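Local atomic coordinates of MccB protein (Escherichia coli, PDB entry 6OM4), a protein that takes part in microcin C7 biosynthesis, acting on the N-formylated MccA peptide and probably using ATP to join it to an adenine nucleotide through a phosphoramidate. Residues K225-R229 with A230-Y234; A289-A292 with P293-N296. One frame throughout, in Å; residues are numbered along the deposited sequence.

Interaction 1: K225-R229 with A230-Y234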
loop_
_atom_site.group_PDB
_atom_site.type_symbol
_atom_site.label_atom_id
_atom_site.label_comp_id
_atom_site.label_asym_id
_atom_site.label_seq_id
_atom_site.Cartn_x
_atom_site.Cartn_y
_atom_site.Cartn_z
ATOM N N LYS A 225 -10.265 -6.908 -17.251
ATOM C CA LYS A 225 -10.801 -6.519 -18.573
ATOM C C LYS A 225 -11.686 -5.279 -18.431
ATOM O O LYS A 225 -11.513 -4.302 -19.199
ATOM C CB LYS A 225 -11.522 -7.706 -19.230
ATOM C CG LYS A 225 -12.461 -7.344 -20.381
ATOM C CD LYS A 225 -12.961 -8.539 -21.192
ATOM C CE LYS A 225 -11.852 -9.217 -21.988
ATOM N NZ LYS A 225 -12.368 -10.015 -23.138
ATOM N N TYR A 226 -12.582 -5.284 -17.432
ATOM C CA TYR A 226 -13.485 -4.184 -17.189
ATOM C C TYR A 226 -12.704 -2.902 -16.928
ATOM O O TYR A 226 -13.061 -1.849 -17.477
ATOM C CB TYR A 226 -14.439 -4.441 -16.022
ATOM C CG TYR A 226 -15.392 -3.307 -15.747
ATOM C CD1 TYR A 226 -15.044 -2.266 -14.922
ATOM C CD2 TYR A 226 -16.623 -3.237 -16.380
ATOM C CE1 TYR A 226 -15.891 -1.199 -14.687
ATOM C CE2 TYR A 226 -17.500 -2.193 -16.131
ATOM C CZ TYR A 226 -17.111 -1.137 -15.338
ATOM O OH TYR A 226 -17.993 -0.118 -15.085
ATOM N N CYS A 227 -11.634 -2.986 -16.103
ATOM C CA CYS A 227 -10.888 -1.784 -15.683
ATOM C C CYS A 227 -10.056 -1.229 -16.839
ATOM O O CYS A 227 -9.956 -0.020 -16.984
ATOM C CB CYS A 227 -9.998 -2.054 -14.472
ATOM S SG CYS A 227 -10.991 -2.090 -12.954
ATOM N N VAL A 228 -9.528 -2.106 -17.674
ATOM C CA VAL A 228 -8.855 -1.647 -18.903
ATOM C C VAL A 228 -9.874 -0.880 -19.760
ATOM O O VAL A 228 -9.569 0.219 -20.287
ATOM C CB VAL A 228 -8.244 -2.834 -19.672
ATOM C CG1 VAL A 228 -7.791 -2.406 -21.048
ATOM C CG2 VAL A 228 -7.074 -3.475 -18.936
ATOM N N ARG A 229 -11.052 -1.478 -19.967
ATOM C CA ARG A 229 -12.069 -0.850 -20.847
ATOM C C ARG A 229 -12.581 0.461 -20.235
ATOM O O ARG A 229 -12.898 1.423 -20.954
ATOM C CB ARG A 229 -13.243 -1.802 -21.117
ATOM C CG ARG A 229 -12.894 -3.002 -21.993
ATOM C CD ARG A 229 -14.005 -4.036 -22.221
ATOM N NE ARG A 229 -13.621 -5.012 -23.259
ATOM C CZ ARG A 229 -14.463 -5.770 -23.982
ATOM N NH1 ARG A 229 -15.765 -5.743 -23.749
ATOM N NH2 ARG A 229 -13.996 -6.557 -24.941
ATOM N N ALA A 230 -12.708 0.500 -18.908
ATOM C CA ALA A 230 -13.290 1.679 -18.195
ATOM C C ALA A 230 -12.253 2.744 -17.776
ATOM O O ALA A 230 -12.645 3.719 -17.150
ATOM C CB ALA A 230 -14.006 1.195 -16.963
ATOM N N ASN A 231 -10.955 2.554 -18.043
ATOM C CA ASN A 231 -9.915 3.509 -17.630
ATOM C C ASN A 231 -9.875 3.644 -16.099
ATOM O O ASN A 231 -9.750 4.724 -15.583
ATOM C CB ASN A 231 -10.092 4.897 -18.271
ATOM C CG ASN A 231 -9.177 5.053 -19.459
ATOM O OD1 ASN A 231 -9.505 4.574 -20.547
ATOM N ND2 ASN A 231 -8.003 5.635 -19.235
ATOM N N GLN A 232 -10.017 2.519 -15.391
ATOM C CA GLN A 232 -10.160 2.476 -13.921
ATOM C C GLN A 232 -8.919 1.833 -13.305
ATOM O O GLN A 232 -8.651 0.657 -13.512
ATOM C CB GLN A 232 -11.400 1.682 -13.570
ATOM C CG GLN A 232 -11.569 1.432 -12.076
ATOM C CD GLN A 232 -11.619 2.704 -11.281
ATOM O OE1 GLN A 232 -10.705 3.014 -10.513
ATOM N NE2 GLN A 232 -12.694 3.452 -11.474
ATOM N N PRO A 233 -8.101 2.563 -12.540
ATOM C CA PRO A 233 -6.993 1.928 -11.822
ATOM C C PRO A 233 -7.499 0.907 -10.784
ATOM O O PRO A 233 -8.524 1.114 -10.168
ATOM C CB PRO A 233 -6.209 3.085 -11.172
ATOM C CG PRO A 233 -6.744 4.356 -11.862
ATOM C CD PRO A 233 -8.143 4.029 -12.357
ATOM N N TYR A 234 -6.726 -0.161 -10.573
ATOM C CA TYR A 234 -7.044 -1.116 -9.507
ATOM C C TYR A 234 -5.758 -1.717 -8.941
ATOM O O TYR A 234 -4.713 -1.689 -9.572
ATOM C CB TYR A 234 -8.008 -2.209 -9.986
ATOM C CG TYR A 234 -7.385 -3.259 -10.860
ATOM C CD1 TYR A 234 -6.720 -4.343 -10.296
ATOM C CD2 TYR A 234 -7.452 -3.208 -12.247
ATOM C CE1 TYR A 234 -6.154 -5.334 -11.075
ATOM C CE2 TYR A 234 -6.874 -4.193 -13.037
ATOM C CZ TYR A 234 -6.211 -5.266 -12.455
ATOM O OH TYR A 234 -5.568 -6.273 -13.132
#

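Interaction 2: A289-A292 with P293-N296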
loop_
_atom_site.group_PDB
_atom_site.type_symbol
_atom_site.label_atom_id
_atom_site.label_comp_id
_atom_site.label_asym_id
_atom_site.label_seq_id
_atom_site.Cartn_x
_atom_site.Cartn_y
_atom_site.Cartn_z
ATOM N N ALA A 289 -5.725 -22.252 2.874
ATOM C CA ALA A 289 -5.255 -22.376 4.244
ATOM C C ALA A 289 -4.946 -20.956 4.805
ATOM O O ALA A 289 -3.845 -20.538 4.904
ATOM C CB ALA A 289 -4.133 -23.357 4.227
ATOM N N THR A 290 -6.005 -20.200 5.166
ATOM C CA THR A 290 -5.804 -18.776 5.591
ATOM C C THR A 290 -4.988 -18.790 6.896
ATOM O O THR A 290 -5.051 -19.736 7.672
ATOM C CB THR A 290 -7.106 -17.971 5.714
ATOM O OG1 THR A 290 -7.951 -18.540 6.709
ATOM C CG2 THR A 290 -7.875 -17.876 4.420
ATOM N N PHE A 291 -4.138 -17.777 7.072
ATOM C CA PHE A 291 -3.428 -17.546 8.318
ATOM C C PHE A 291 -3.338 -16.031 8.525
ATOM O O PHE A 291 -2.933 -15.376 7.583
ATOM C CB PHE A 291 -2.091 -18.221 8.058
ATOM C CG PHE A 291 -1.103 -18.209 9.183
ATOM C CD1 PHE A 291 -1.512 -18.522 10.462
ATOM C CD2 PHE A 291 0.224 -17.949 8.925
ATOM C CE1 PHE A 291 -0.584 -18.577 11.484
ATOM C CE2 PHE A 291 1.151 -17.999 9.953
ATOM C CZ PHE A 291 0.731 -18.312 11.219
ATOM N N ALA A 292 -3.816 -15.461 9.647
ATOM C CA ALA A 292 -3.894 -13.989 9.753
ATOM C C ALA A 292 -2.581 -13.318 9.356
ATOM O O ALA A 292 -2.611 -12.285 8.676
ATOM C CB ALA A 292 -4.319 -13.555 11.138
ATOM N N PRO A 293 -1.396 -13.789 9.798
ATOM C CA PRO A 293 -0.150 -13.097 9.435
ATOM C C PRO A 293 0.027 -12.928 7.919
ATOM O O PRO A 293 0.480 -11.873 7.476
ATOM C CB PRO A 293 0.933 -13.979 10.035
ATOM C CG PRO A 293 0.276 -14.580 11.271
ATOM C CD PRO A 293 -1.167 -14.813 10.847
ATOM N N VAL A 294 -0.365 -13.940 7.134
ATOM C CA VAL A 294 -0.260 -13.872 5.644
ATOM C C VAL A 294 -1.232 -12.826 5.095
ATOM O O VAL A 294 -0.892 -11.923 4.306
ATOM C CB VAL A 294 -0.483 -15.268 5.045
ATOM C CG1 VAL A 294 -0.604 -15.171 3.538
ATOM C CG2 VAL A 294 0.652 -16.217 5.449
ATOM N N ASN A 295 -2.470 -12.937 5.553
ATOM C CA ASN A 295 -3.521 -12.017 5.218
ATOM C C ASN A 295 -3.043 -10.580 5.469
ATOM O O ASN A 295 -3.134 -9.683 4.595
ATOM C CB ASN A 295 -4.773 -12.307 6.041
ATOM C CG ASN A 295 -5.879 -11.317 5.793
ATOM O OD1 ASN A 295 -5.950 -10.256 6.457
ATOM N ND2 ASN A 295 -6.735 -11.687 4.868
ATOM N N ASN A 296 -2.572 -10.353 6.695
ATOM C CA ASN A 296 -2.274 -8.979 7.171
ATOM C C ASN A 296 -1.093 -8.368 6.408
ATOM O O ASN A 296 -1.080 -7.175 6.167
ATOM C CB ASN A 296 -2.005 -8.960 8.676
ATOM C CG ASN A 296 -3.205 -9.370 9.507
ATOM O OD1 ASN A 296 -3.176 -9.220 10.741
ATOM N ND2 ASN A 296 -4.269 -9.840 8.866
#

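Interaction 1: K225-R229 with A230-Y234
Cys-227 is the residue round which the chain folds back as helix 219-230 ends, and Gln-232 and Tyr-234 close on it from the following loop. With SG anti to the carbonyl carbon (chi1 -78°), the sulfur lies alongside the Gln-232 chain, SG to CG 3.7 Å. The methylene below it meets the Tyr-234 ring obliquely, Cys-227 CB to Tyr-234 CD2 3.6 Å, and SG stands 4.9 Å from the centroid of that ring, an oblique sulfur-aromatic contact. This side is buried: Trp-209 of strand 208-211 packs on all three side chains, and the hydroxyl of Tyr-234 is hydrogen-bonded to ND2 of Asn-224. Gln-232 O is buried here with no polar partner in the model and lies 3.2 Å from Cys-227 CB, which probably carries some cost.

The outer side is looser. Ala-230 is exposed, and its CB meets Tyr-226 CE1 at 3.8 Å, while the Tyr-226 ring also stacks edge-to-face with His-201. Backbone bonds add to the hold: Ala-230 N donates to Tyr-226 O (2.8 Å), an i to i+4 helical bond bent to 142° at the hydrogen. Joining the two sides, Gln-232 N reaches Cys-227 O at 3.0 Å and almost perfectly straight, 176°, which ties the departing chain to the final turn.

Val-228, directed away from the loop, faces the zinc-binding Cys-257 and Cys-346. Asn-231 has left helical geometry with a positive phi, and the six-residue return from Gln-232 to Cys-227 defines a Schellman motif, here the C-terminal cap of the helix in the beta-alpha-beta crossover from strand 208-211 to strand 234-240.

Interaction 2: A289-A292 with P293-N296
Phe-291 O is gripped by two amides of the helix that starts just after it. Asn-295 N supplies the straighter bond, 3.2 Å from Phe-291 O with 174° at the hydrogen and nearly in line with the C=O bond. Val-294 N also points there, 3.0 Å from Phe-291 O, but its strongly bent geometry makes this bond weak. The next carbonyl continues the helical pattern: Asn-296 N donates to Ala-292 O at 2.8 Å. Pro-293 has no N-H to give, which costs nothing in a first turn, where amides have no preceding helical carbonyl to meet.

The Phe-291 side chain adds a hydrophobic cover. Its CG is anti to the backbone N (chi1 -178°), and the ring is thereby laid against the proline. Pro-293 CD sits over the centre of one face, 3.6 Å from the ring centroid and only 7° off the normal, a clear CH-pi contact. Val-294 comes instead to the ring edge, CG2 to Phe-291 CD2 3.9 Å.

On another side of the turn, Asn-296 ND2 makes a weak hydrogen bond to Asn-295 OD1 (3.0 Å), which may help to set the rotation of the Asn-295 amide. That buried side chain also touches Ile-126, His-129, Arg-157 and Tyr-239, and lies about 5 Å at its nearest from the bound adenosine phosphoramidate. Phe-291 occupies the N-cap position of helix 292-311, and this N-terminal turn lies beside the nucleotide site, where Asn-295 packs on the ATP-binding Tyr-239 and Arg-157 as a second-shell element of the ThiF-type, Rossmann-like fold.

In the fold
Following the chain, interaction 1 comes first, where helix 219-230 ends and a short loop leads into strand 234-240, which lies parallel to strand 208-211 in the mixed sheet. The chain then runs antiparallel along strand 243-250, passes through Cys-257 and Cys-260 of the zinc site and helix 273-285, and reaches interaction 2 at the start of helix 292-311. Each contact closes a local turn, one at a helix end and one at a helix start; they stand in series, neither nested nor crossed. The centres of interaction 1 and interaction 2 are 28 Å apart, and the nearest atoms of the two are about 16 Å apart. Strand 234-240 connects them: it starts at Tyr-234 in interaction 1, while its Tyr-239 touches Thr-290, Val-294 and Asn-295 of interaction 2.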